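Side-chain contacts in NADH dehydrogenase, putative (Plasmodium falciparum, PDB 5JWC), which probably oxidises NADH and passes the electrons through its bound FAD to ubiquinone, as a type II NADH dehydrogenase of the malaria parasite: residues Tyr264-Val269 against Phe274-Ser279; Lys174-Asn179 against Lys220-Phe225; Lys50-Thr55 against Asn440-Asn445; Ile115-Ile120 against Val125-Asp130. All coordinates share one frame; numbering follows the deposited sequence.

In the fold
Along the chain, contact 3 spans all the others: its first segment comes earliest and its second last, with contact 4, contact 2 and contact 1 following one another in between. Contacts 3 and 4 share the mixed sheet that includes strands 30-34 and 53-57 and belongs to the FAD-binding part; their centres are 22 Å apart and their nearest atoms about 6 Å. Contact 1, in the probable NADH-binding domain, lies about 52 Å from contact 3 and about 28 Å from contact 2, centre to centre. Contacts 2 and 4, their centres about 52 Å apart within one chain, are brought together by dimerisation: N179 of one subunit bonds D119 of the other.

Contact 1: Tyr264-Val269 against Phe274-Ser279; sequences YYVIDV and FHIQSS
Strands Y264-V269 and F274-S278 run antiparallel, joined by four backbone hydrogen bonds, and the register slips by one residue at a beta bulge: the N-H of I267 and the carbonyl of D268 both bond H275. On one face of the hairpin, I276 CD1 approaches the Y264 ring obliquely, 4.0 Å from its centroid and 30° off the normal, an off-centre CH-pi contact. Its other branch, CG2, meets V266 CG2 at 3.9 Å. V266 and F274, apolar and buried, continue inward to V194 and A192 of the neighbouring parallel sheet.

The other face is more polar. The Y265 ring runs alongside the Q277 chain, one face over Q277 CB and its plane 10° from that of the amide, and Y265 OH reaches Q277 CG at 3.6 Å. S279 OG comes in the ring plane at its edge, 3.5 Å from Y265 CD2, while bonding G233 O. I267, with CG1 between its backbone N and carbonyl carbon (chi1 54°), turns CD1 to 3.4 Å from Q277 OE1. The oxygen of a water lies 2.9 Å from D268 OD2, to which it donates, and 2.7 Å from H275 ND1; D268 OD1 is held by N146. With a largely apolar, inward-packed face and a more polar one, this bulged hairpin joins strand 285-289 in the three-stranded antiparallel sheet found in the pyridine-nucleotide-binding domain of this flavoprotein family.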
# COMPACT_ATOMS: atom_id res chain seq x y z
N TYR A 264 -1.47 -11.13 -33.92
CA TYR A 264 -1.80 -12.32 -33.15
C TYR A 264 -2.86 -12.00 -32.11
O TYR A 264 -2.87 -10.92 -31.54
CB TYR A 264 -0.56 -12.89 -32.46
CG TYR A 264 0.36 -13.71 -33.33
CD1 TYR A 264 0.09 -15.06 -33.59
CD2 TYR A 264 1.54 -13.16 -33.83
CE1 TYR A 264 0.95 -15.82 -34.37
CE2 TYR A 264 2.40 -13.91 -34.60
CZ TYR A 264 2.11 -15.24 -34.87
OH TYR A 264 2.97 -15.98 -35.63
N TYR A 265 -3.75 -12.94 -31.84
CA TYR A 265 -4.65 -12.74 -30.73
C TYR A 265 -4.82 -14.02 -29.92
O TYR A 265 -4.56 -15.13 -30.41
CB TYR A 265 -6.00 -12.19 -31.21
CG TYR A 265 -6.68 -13.02 -32.26
CD1 TYR A 265 -7.67 -13.93 -31.91
CD2 TYR A 265 -6.34 -12.88 -33.61
CE1 TYR A 265 -8.30 -14.69 -32.88
CE2 TYR A 265 -6.97 -13.64 -34.58
CZ TYR A 265 -7.95 -14.55 -34.21
OH TYR A 265 -8.59 -15.32 -35.16
N VAL A 266 -5.20 -13.86 -28.67
CA VAL A 266 -5.28 -14.97 -27.74
C VAL A 266 -6.59 -15.72 -27.92
O VAL A 266 -7.64 -15.11 -28.09
CB VAL A 266 -5.15 -14.48 -26.29
CG1 VAL A 266 -5.38 -15.62 -25.32
CG2 VAL A 266 -3.78 -13.84 -26.08
N ILE A 267 -6.54 -17.05 -27.92
CA ILE A 267 -7.73 -17.86 -28.11
C ILE A 267 -8.01 -18.80 -26.96
O ILE A 267 -9.10 -19.34 -26.85
CB ILE A 267 -7.64 -18.68 -29.41
CG1 ILE A 267 -6.35 -19.49 -29.41
CG2 ILE A 267 -7.69 -17.75 -30.61
CD1 ILE A 267 -6.19 -20.39 -30.63
N ASP A 268 -7.02 -18.97 -26.09
CA ASP A 268 -7.20 -19.84 -24.93
C ASP A 268 -6.13 -19.57 -23.88
O ASP A 268 -4.98 -19.28 -24.21
CB ASP A 268 -7.15 -21.31 -25.34
CG ASP A 268 -7.57 -22.23 -24.22
OD1 ASP A 268 -8.79 -22.27 -23.93
OD2 ASP A 268 -6.70 -22.90 -23.62
N VAL A 269 -6.51 -19.67 -22.62
CA VAL A 269 -5.55 -19.49 -21.54
C VAL A 269 -5.61 -20.66 -20.56
O VAL A 269 -6.67 -20.98 -20.05
CB VAL A 269 -5.79 -18.16 -20.77
CG1 VAL A 269 -4.78 -18.01 -19.63
CG2 VAL A 269 -5.72 -16.97 -21.74
N PHE A 274 -0.52 -20.18 -22.78
CA PHE A 274 -1.69 -19.73 -23.52
C PHE A 274 -1.48 -19.96 -25.01
O PHE A 274 -0.35 -20.20 -25.46
CB PHE A 274 -2.01 -18.24 -23.21
CG PHE A 274 -0.92 -17.29 -23.59
CD1 PHE A 274 0.13 -17.03 -22.72
CD2 PHE A 274 -0.96 -16.61 -24.79
CE1 PHE A 274 1.14 -16.14 -23.06
CE2 PHE A 274 0.04 -15.72 -25.14
CZ PHE A 274 1.10 -15.49 -24.27
N HIS A 275 -2.56 -19.91 -25.78
CA HIS A 275 -2.46 -20.13 -27.21
C HIS A 275 -2.77 -18.87 -27.98
O HIS A 275 -3.73 -18.16 -27.68
CB HIS A 275 -3.40 -21.25 -27.66
CG HIS A 275 -2.87 -22.62 -27.40
ND1 HIS A 275 -3.07 -23.28 -26.21
CD2 HIS A 275 -2.12 -23.45 -28.17
CE1 HIS A 275 -2.47 -24.46 -26.26
NE2 HIS A 275 -1.89 -24.59 -27.44
N ILE A 276 -1.96 -18.58 -28.97
CA ILE A 276 -2.31 -17.49 -29.87
C ILE A 276 -2.52 -17.94 -31.32
O ILE A 276 -2.02 -18.97 -31.74
CB ILE A 276 -1.25 -16.36 -29.86
CG1 ILE A 276 0.15 -16.89 -30.23
CG2 ILE A 276 -1.28 -15.65 -28.50
CD1 ILE A 276 1.24 -15.79 -30.26
N GLN A 277 -3.21 -17.11 -32.07
CA GLN A 277 -3.69 -17.35 -33.40
C GLN A 277 -3.29 -16.19 -34.34
O GLN A 277 -3.45 -14.99 -34.01
CB GLN A 277 -5.16 -17.62 -33.24
CG GLN A 277 -5.97 -17.68 -34.50
CD GLN A 277 -6.87 -18.96 -34.57
OE1 GLN A 277 -7.49 -19.43 -33.59
NE2 GLN A 277 -7.00 -19.47 -35.83
N SER A 278 -2.61 -16.53 -35.43
CA SER A 278 -2.22 -15.53 -36.42
C SER A 278 -3.48 -14.88 -37.01
O SER A 278 -4.50 -15.53 -37.26
CB SER A 278 -1.39 -16.12 -37.55
OG SER A 278 -1.13 -15.13 -38.54
N SER A 279 -3.39 -13.57 -37.23
CA SER A 279 -4.47 -12.81 -37.85
C SER A 279 -4.36 -12.90 -39.37
O SER A 279 -5.30 -12.61 -40.09
CB SER A 279 -4.41 -11.34 -37.42
OG SER A 279 -4.51 -11.21 -36.02
O HOH W 1 -3.85 -22.56 -23.69

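Contact 2: Lys174-Asn179 against Lys220-Phe225; sequences KCTLPN and KDIFNF
With CG1 lodged between its backbone N and carbonyl carbon (chi1 61°) and the chain running straight on (chi2 175°), I222 presents two separate methyls to C175 and T176. The end of the longer branch, CD1, comes 4.1 Å from C175 CB and 3.9 Å from T176 OG1; the short branch, CG2, lies against the backbone, 3.4 Å from C175 O. The T176 hydroxyl stands beside its own backbone N (chi1 -63°) and bonds back to L172 O in the preceding helix; its hydrogen bond is already made, so a methyl neighbour is probably tolerable. A branched aliphatic residue suits this place because one branch meets the C175 carbonyl and the other C175 CB, both within the type I turn from K174 to L177.

The area involved is small, and neighbours complete it: M188 and L189 also touch C175, and F225 lies on L189, N182 and K185. K174 forms a salt bridge with E121 of the second subunit. The contact thus joins the turn that leaves helix 158-174, ahead of helix 182-188, to the short, weakly bonded helix 220-223 between helix 198-218 and strand 227-232.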
# COMPACT_ATOMS: atom_id res chain seq x y z
N LYS A 174 10.79 -16.13 -6.13
CA LYS A 174 10.66 -17.57 -6.32
C LYS A 174 11.77 -18.13 -7.21
O LYS A 174 12.31 -19.20 -6.94
CB LYS A 174 9.29 -17.89 -6.92
CG LYS A 174 9.06 -19.35 -7.21
CD LYS A 174 7.70 -19.58 -7.83
CE LYS A 174 7.45 -21.07 -8.10
NZ LYS A 174 6.07 -21.35 -8.59
N CYS A 175 12.14 -17.38 -8.25
CA CYS A 175 13.17 -17.82 -9.19
C CYS A 175 14.61 -17.62 -8.71
O CYS A 175 15.55 -17.98 -9.41
CB CYS A 175 13.01 -17.09 -10.53
SG CYS A 175 11.54 -17.61 -11.40
N THR A 176 14.77 -17.04 -7.52
CA THR A 176 16.10 -16.89 -6.94
C THR A 176 16.40 -18.13 -6.05
O THR A 176 17.54 -18.33 -5.64
CB THR A 176 16.19 -15.56 -6.14
OG1 THR A 176 16.01 -14.47 -7.06
CG2 THR A 176 17.55 -15.38 -5.48
N LEU A 177 15.39 -18.95 -5.79
CA LEU A 177 15.57 -20.16 -4.98
C LEU A 177 16.38 -21.24 -5.71
O LEU A 177 16.37 -21.31 -6.93
CB LEU A 177 14.22 -20.71 -4.56
CG LEU A 177 13.38 -19.71 -3.77
CD1 LEU A 177 12.06 -20.35 -3.34
CD2 LEU A 177 14.17 -19.17 -2.57
N PRO A 178 17.09 -22.10 -4.95
CA PRO A 178 17.99 -23.06 -5.60
C PRO A 178 17.27 -24.27 -6.21
O PRO A 178 17.84 -25.01 -7.01
CB PRO A 178 18.91 -23.50 -4.45
CG PRO A 178 18.06 -23.37 -3.22
CD PRO A 178 17.19 -22.15 -3.47
N ASN A 179 16.01 -24.44 -5.84
CA ASN A 179 15.21 -25.60 -6.22
C ASN A 179 14.47 -25.51 -7.56
O ASN A 179 13.43 -26.14 -7.73
CB ASN A 179 14.18 -25.88 -5.10
CG ASN A 179 13.24 -24.69 -4.83
OD1 ASN A 179 13.05 -23.81 -5.67
ND2 ASN A 179 12.64 -24.67 -3.64
N LYS A 220 20.59 -9.87 -10.48
CA LYS A 220 21.45 -10.04 -11.65
C LYS A 220 21.51 -11.49 -12.16
O LYS A 220 21.56 -11.71 -13.37
CB LYS A 220 22.86 -9.54 -11.36
CG LYS A 220 23.73 -9.50 -12.60
CD LYS A 220 25.15 -9.06 -12.30
CE LYS A 220 26.01 -9.18 -13.55
NZ LYS A 220 27.39 -8.65 -13.34
N ASP A 221 21.46 -12.46 -11.26
CA ASP A 221 21.60 -13.87 -11.64
C ASP A 221 20.43 -14.43 -12.45
O ASP A 221 20.58 -15.47 -13.09
CB ASP A 221 21.80 -14.74 -10.40
CG ASP A 221 23.21 -14.60 -9.82
OD1 ASP A 221 23.38 -14.82 -8.59
OD2 ASP A 221 24.14 -14.28 -10.59
N ILE A 222 19.27 -13.77 -12.42
CA ILE A 222 18.13 -14.26 -13.19
C ILE A 222 17.69 -13.27 -14.26
O ILE A 222 16.75 -13.55 -15.00
CB ILE A 222 16.90 -14.59 -12.29
CG1 ILE A 222 16.42 -13.34 -11.54
CG2 ILE A 222 17.21 -15.74 -11.32
CD1 ILE A 222 15.13 -13.58 -10.75
N PHE A 223 18.39 -12.14 -14.36
CA PHE A 223 18.02 -11.09 -15.30
C PHE A 223 17.88 -11.64 -16.71
O PHE A 223 16.91 -11.33 -17.41
CB PHE A 223 19.05 -9.97 -15.31
CG PHE A 223 18.86 -8.99 -16.44
CD1 PHE A 223 17.85 -8.03 -16.39
CD2 PHE A 223 19.67 -9.04 -17.57
CE1 PHE A 223 17.66 -7.14 -17.44
CE2 PHE A 223 19.49 -8.15 -18.63
CZ PHE A 223 18.48 -7.20 -18.56
N ASN A 224 18.84 -12.49 -17.09
CA ASN A 224 18.92 -13.02 -18.45
C ASN A 224 17.79 -13.95 -18.81
O ASN A 224 17.57 -14.22 -19.99
CB ASN A 224 20.25 -13.76 -18.64
CG ASN A 224 21.44 -12.82 -18.75
OD1 ASN A 224 21.36 -11.75 -19.39
ND2 ASN A 224 22.55 -13.20 -18.12
N PHE A 225 17.07 -14.46 -17.82
CA PHE A 225 15.94 -15.35 -18.09
C PHE A 225 14.60 -14.63 -18.25
O PHE A 225 13.59 -15.25 -18.57
CB PHE A 225 15.82 -16.39 -16.98
CG PHE A 225 17.09 -17.15 -16.75
CD1 PHE A 225 17.81 -17.63 -17.84
CD2 PHE A 225 17.59 -17.37 -15.48
CE1 PHE A 225 18.99 -18.34 -17.66
CE2 PHE A 225 18.77 -18.07 -15.29
CZ PHE A 225 19.47 -18.56 -16.38

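Contact 3: Lys50-Thr55 against Asn440-Asn445; sequences KKYDVT and NFIHTN
Y52 and K51, neighbours in sequence, reach out in diverging directions to the end of helix 424-440 and the turn after it, one meeting I442 and the other N440. The van der Waals part belongs to Y52. Its hydroxyl oxygen lies 3.7 Å from both CB and CG2 of I442, the tyrosine coming in nearly perpendicular to the isoleucine chain, while I442 also rests on V437 of the helix. Tyrosine fits because its long, rigid ring spans from I31 of strand 30-34, which it touches, to the helix end, where OH donates to F438 O.

The polar part belongs to K51. With CG beside its backbone N (chi1 -56°) and the chain extended from there, it carries NZ to 3.9 Å from N440 OD1, a distant approach, too long for a hydrogen bond, though some attraction is possible. The hydrogen bond of NZ goes to N439 O instead, and N440 ND2 is taken by N436 OD1, which ties the amide down beside the lysine.

The turn after the helix has its own bonds. T444 OG1 donates to F441 O at 2.9 Å, from above the carbonyl plane, and H443 NE2 bonds E29 OE2, which places the loop near the start of strand 30-34.

F438 O and N439 O belong to the last turn of a helix, where carbonyls usually lack an amide partner four residues on. A phenol hydroxyl and an ammonium group supply donors in place of the missing amides, and the positive charge of K51 would probably be favoured by the helix's negative end.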
# COMPACT_ATOMS: atom_id res chain seq x y z
N LYS A 50 -24.71 24.76 -3.17
CA LYS A 50 -25.72 25.69 -2.66
C LYS A 50 -27.06 25.48 -3.37
O LYS A 50 -28.11 25.51 -2.73
CB LYS A 50 -25.25 27.14 -2.82
CG LYS A 50 -26.16 28.17 -2.15
CD LYS A 50 -25.50 29.55 -2.17
CE LYS A 50 -26.27 30.57 -1.33
NZ LYS A 50 -25.47 31.81 -1.11
N LYS A 51 -27.01 25.22 -4.68
CA LYS A 51 -28.23 25.11 -5.48
C LYS A 51 -28.88 23.75 -5.35
O LYS A 51 -30.10 23.63 -5.47
CB LYS A 51 -27.93 25.40 -6.96
CG LYS A 51 -27.29 26.77 -7.15
CD LYS A 51 -27.21 27.21 -8.62
CE LYS A 51 -26.68 28.65 -8.72
NZ LYS A 51 -26.16 28.99 -10.09
N TYR A 52 -28.09 22.71 -5.12
CA TYR A 52 -28.63 21.37 -5.08
C TYR A 52 -28.18 20.60 -3.85
O TYR A 52 -27.18 20.94 -3.22
CB TYR A 52 -28.25 20.59 -6.35
CG TYR A 52 -28.77 21.20 -7.66
CD1 TYR A 52 -30.02 20.85 -8.15
CD2 TYR A 52 -28.00 22.10 -8.39
CE1 TYR A 52 -30.50 21.40 -9.35
CE2 TYR A 52 -28.48 22.64 -9.58
CZ TYR A 52 -29.73 22.29 -10.05
OH TYR A 52 -30.19 22.82 -11.24
N ASP A 53 -28.94 19.57 -3.52
CA ASP A 53 -28.54 18.60 -2.52
C ASP A 53 -27.96 17.38 -3.21
O ASP A 53 -28.69 16.56 -3.78
CB ASP A 53 -29.71 18.20 -1.63
CG ASP A 53 -29.31 17.19 -0.57
OD1 ASP A 53 -28.38 17.49 0.21
OD2 ASP A 53 -29.93 16.10 -0.53
N VAL A 54 -26.64 17.26 -3.17
CA VAL A 54 -25.92 16.29 -3.98
C VAL A 54 -25.39 15.13 -3.16
O VAL A 54 -24.67 15.34 -2.18
CB VAL A 54 -24.74 16.95 -4.71
CG1 VAL A 54 -23.98 15.92 -5.57
CG2 VAL A 54 -25.21 18.15 -5.53
N THR A 55 -25.74 13.91 -3.58
CA THR A 55 -25.15 12.73 -2.98
C THR A 55 -24.46 11.89 -4.05
O THR A 55 -25.07 11.54 -5.06
CB THR A 55 -26.21 11.87 -2.24
OG1 THR A 55 -26.89 12.69 -1.28
CG2 THR A 55 -25.56 10.72 -1.51
N ASN A 440 -26.39 26.62 -14.23
CA ASN A 440 -26.64 27.89 -14.91
C ASN A 440 -27.76 27.90 -15.95
O ASN A 440 -28.01 28.92 -16.59
CB ASN A 440 -25.35 28.36 -15.57
CG ASN A 440 -24.30 28.74 -14.57
OD1 ASN A 440 -24.58 29.44 -13.58
ND2 ASN A 440 -23.08 28.30 -14.80
N PHE A 441 -28.44 26.78 -16.13
CA PHE A 441 -29.49 26.69 -17.11
C PHE A 441 -30.77 26.14 -16.49
O PHE A 441 -31.83 26.76 -16.59
CB PHE A 441 -29.06 25.82 -18.31
CG PHE A 441 -28.01 26.48 -19.20
CD1 PHE A 441 -28.38 27.07 -20.40
CD2 PHE A 441 -26.67 26.49 -18.84
CE1 PHE A 441 -27.43 27.66 -21.22
CE2 PHE A 441 -25.72 27.09 -19.66
CZ PHE A 441 -26.10 27.68 -20.85
N ILE A 442 -30.68 24.98 -15.84
CA ILE A 442 -31.85 24.38 -15.22
C ILE A 442 -32.44 25.27 -14.09
O ILE A 442 -31.71 25.75 -13.22
CB ILE A 442 -31.53 22.97 -14.68
CG1 ILE A 442 -31.16 22.05 -15.86
CG2 ILE A 442 -32.72 22.39 -13.96
CD1 ILE A 442 -30.81 20.65 -15.45
N HIS A 443 -33.76 25.48 -14.15
CA HIS A 443 -34.51 26.38 -13.25
C HIS A 443 -33.97 27.81 -13.23
O HIS A 443 -33.78 28.41 -12.17
CB HIS A 443 -34.56 25.80 -11.83
CG HIS A 443 -35.47 24.63 -11.70
ND1 HIS A 443 -36.79 24.67 -12.13
CD2 HIS A 443 -35.28 23.38 -11.24
CE1 HIS A 443 -37.36 23.50 -11.91
NE2 HIS A 443 -36.46 22.70 -11.37
N THR A 444 -33.70 28.33 -14.42
CA THR A 444 -33.31 29.72 -14.64
C THR A 444 -33.93 30.14 -15.98
O THR A 444 -34.51 29.30 -16.68
CB THR A 444 -31.77 29.92 -14.69
OG1 THR A 444 -31.28 29.57 -15.99
CG2 THR A 444 -31.05 29.09 -13.63
N ASN A 445 -33.80 31.41 -16.35
CA ASN A 445 -34.45 31.88 -17.57
C ASN A 445 -33.70 31.45 -18.83
O ASN A 445 -34.06 31.86 -19.94
CB ASN A 445 -34.61 33.40 -17.57
CG ASN A 445 -33.29 34.13 -17.79
OD1 ASN A 445 -32.22 33.63 -17.45
ND2 ASN A 445 -33.37 35.32 -18.39

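Contact 4: Ile115-Ile120 against Val125-Asp130; sequences INCIDI and VKLFYD
The ring of Y129 meets I115 across the hairpin, its CE2 lying 4.0 Å from I115 CG2. Y129 has CG between its backbone N and carbonyl carbon (chi1 64°); I115 has CG1 in the same position (chi1 58°), which leaves CG2 anti to the carbonyl carbon and facing the ring. I32 of strand 30-34 touches both residues. On the surface side, K126 forms a cation-pi contact with Y114, whose ring also meets that of F128, their planes about 60° apart.

Strands 115-118 and 125-128 are antiparallel. I115 N bonds L127 O at 2.8 Å. The return bond, from L127 N to I115 O, measures 3.0 Å. C117 pairs likewise with V125, C117 N standing 2.7 Å from V125 O. Side chains of these four share one face. There I115 CG1 packs on L127 CB at 4.0 Å, and C117 SG lies 4.3 Å from L127 CD1. Beta-branched I115 and V125 favour the extended backbone, and the C117 side chain lies about 7 Å from the bound FAD, consistent with a small residue there.

Chemically the hairpin is two-sided. Its apolar face, with I115 and L127 also against I57, is held by dispersion and shape, whereas the face of K126 carries a lysine charge stabilised, probably, by the pi face of Y114; V125, near the start of strand 124-128, also packs on N179 of the second subunit.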
# COMPACT_ATOMS: atom_id res chain seq x y z
N ILE A 115 -33.80 4.67 -6.38
CA ILE A 115 -32.89 3.58 -6.72
C ILE A 115 -32.79 2.60 -5.55
O ILE A 115 -32.98 2.98 -4.40
CB ILE A 115 -31.46 4.08 -7.05
CG1 ILE A 115 -30.87 4.86 -5.87
CG2 ILE A 115 -31.45 4.94 -8.32
CD1 ILE A 115 -29.40 5.27 -6.04
N ASN A 116 -32.49 1.35 -5.86
CA ASN A 116 -32.06 0.39 -4.86
C ASN A 116 -30.54 0.18 -4.89
O ASN A 116 -29.96 -0.04 -5.96
CB ASN A 116 -32.73 -0.97 -5.08
CG ASN A 116 -34.16 -0.99 -4.59
OD1 ASN A 116 -34.58 -0.13 -3.81
ND2 ASN A 116 -34.93 -1.97 -5.04
N CYS A 117 -29.93 0.24 -3.71
CA CYS A 117 -28.50 -0.03 -3.56
C CYS A 117 -28.25 -1.14 -2.55
O CYS A 117 -29.14 -1.50 -1.78
CB CYS A 117 -27.76 1.23 -3.11
SG CYS A 117 -28.01 2.67 -4.17
N ILE A 118 -27.03 -1.68 -2.54
CA ILE A 118 -26.60 -2.55 -1.45
C ILE A 118 -25.29 -2.06 -0.85
O ILE A 118 -24.50 -1.40 -1.54
CB ILE A 118 -26.40 -4.01 -1.90
CG1 ILE A 118 -25.45 -4.07 -3.11
CG2 ILE A 118 -27.71 -4.65 -2.22
CD1 ILE A 118 -25.02 -5.46 -3.48
N ASP A 119 -25.07 -2.36 0.43
CA ASP A 119 -23.78 -2.09 1.06
C ASP A 119 -22.90 -3.32 0.93
O ASP A 119 -23.31 -4.31 0.34
CB ASP A 119 -23.94 -1.66 2.53
CG ASP A 119 -24.62 -2.71 3.43
OD1 ASP A 119 -25.08 -2.31 4.52
OD2 ASP A 119 -24.69 -3.92 3.07
N ILE A 120 -21.70 -3.25 1.50
CA ILE A 120 -20.71 -4.30 1.34
C ILE A 120 -21.20 -5.61 2.00
O ILE A 120 -20.68 -6.68 1.70
CB ILE A 120 -19.34 -3.85 1.93
CG1 ILE A 120 -18.18 -4.71 1.42
CG2 ILE A 120 -19.38 -3.76 3.46
CD1 ILE A 120 -17.93 -4.61 -0.07
N VAL A 125 -30.56 -0.73 0.47
CA VAL A 125 -30.81 0.66 0.79
C VAL A 125 -31.64 1.28 -0.33
O VAL A 125 -31.33 1.09 -1.52
CB VAL A 125 -29.49 1.45 0.96
CG1 VAL A 125 -29.78 2.86 1.46
CG2 VAL A 125 -28.54 0.71 1.90
N LYS A 126 -32.68 2.00 0.04
CA LYS A 126 -33.56 2.63 -0.94
C LYS A 126 -33.40 4.14 -0.87
O LYS A 126 -33.42 4.71 0.21
CB LYS A 126 -35.01 2.20 -0.70
CG LYS A 126 -36.05 2.88 -1.58
CD LYS A 126 -37.38 2.12 -1.51
CE LYS A 126 -38.51 2.87 -2.22
NZ LYS A 126 -39.74 2.02 -2.32
N LEU A 127 -33.21 4.78 -2.02
CA LEU A 127 -32.91 6.20 -2.04
C LEU A 127 -33.70 6.92 -3.12
O LEU A 127 -33.73 6.47 -4.26
CB LEU A 127 -31.41 6.44 -2.23
CG LEU A 127 -30.51 5.90 -1.11
CD1 LEU A 127 -29.04 5.94 -1.50
CD2 LEU A 127 -30.74 6.71 0.17
N PHE A 128 -34.31 8.04 -2.77
CA PHE A 128 -35.09 8.82 -3.71
C PHE A 128 -34.25 9.93 -4.32
O PHE A 128 -33.31 10.41 -3.69
CB PHE A 128 -36.31 9.42 -3.03
CG PHE A 128 -37.39 8.41 -2.73
CD1 PHE A 128 -38.34 8.10 -3.69
CD2 PHE A 128 -37.46 7.78 -1.50
CE1 PHE A 128 -39.33 7.17 -3.43
CE2 PHE A 128 -38.45 6.86 -1.23
CZ PHE A 128 -39.39 6.55 -2.19
N TYR A 129 -34.59 10.34 -5.54
CA TYR A 129 -33.87 11.42 -6.21
C TYR A 129 -34.80 12.32 -7.00
O TYR A 129 -35.87 11.90 -7.42
CB TYR A 129 -32.80 10.84 -7.16
CG TYR A 129 -33.38 10.03 -8.31
CD1 TYR A 129 -33.83 10.64 -9.47
CD2 TYR A 129 -33.45 8.65 -8.23
CE1 TYR A 129 -34.36 9.90 -10.51
CE2 TYR A 129 -33.97 7.90 -9.26
CZ TYR A 129 -34.43 8.53 -10.40
OH TYR A 129 -34.95 7.78 -11.42
N ASP A 130 -34.37 13.56 -7.24
CA ASP A 130 -35.01 14.43 -8.22
C ASP A 130 -34.31 14.32 -9.59
O ASP A 130 -34.95 14.36 -10.64
CB ASP A 130 -35.00 15.86 -7.72
CG ASP A 130 -35.84 16.03 -6.47
OD1 ASP A 130 -37.00 15.58 -6.49
OD2 ASP A 130 -35.33 16.56 -5.46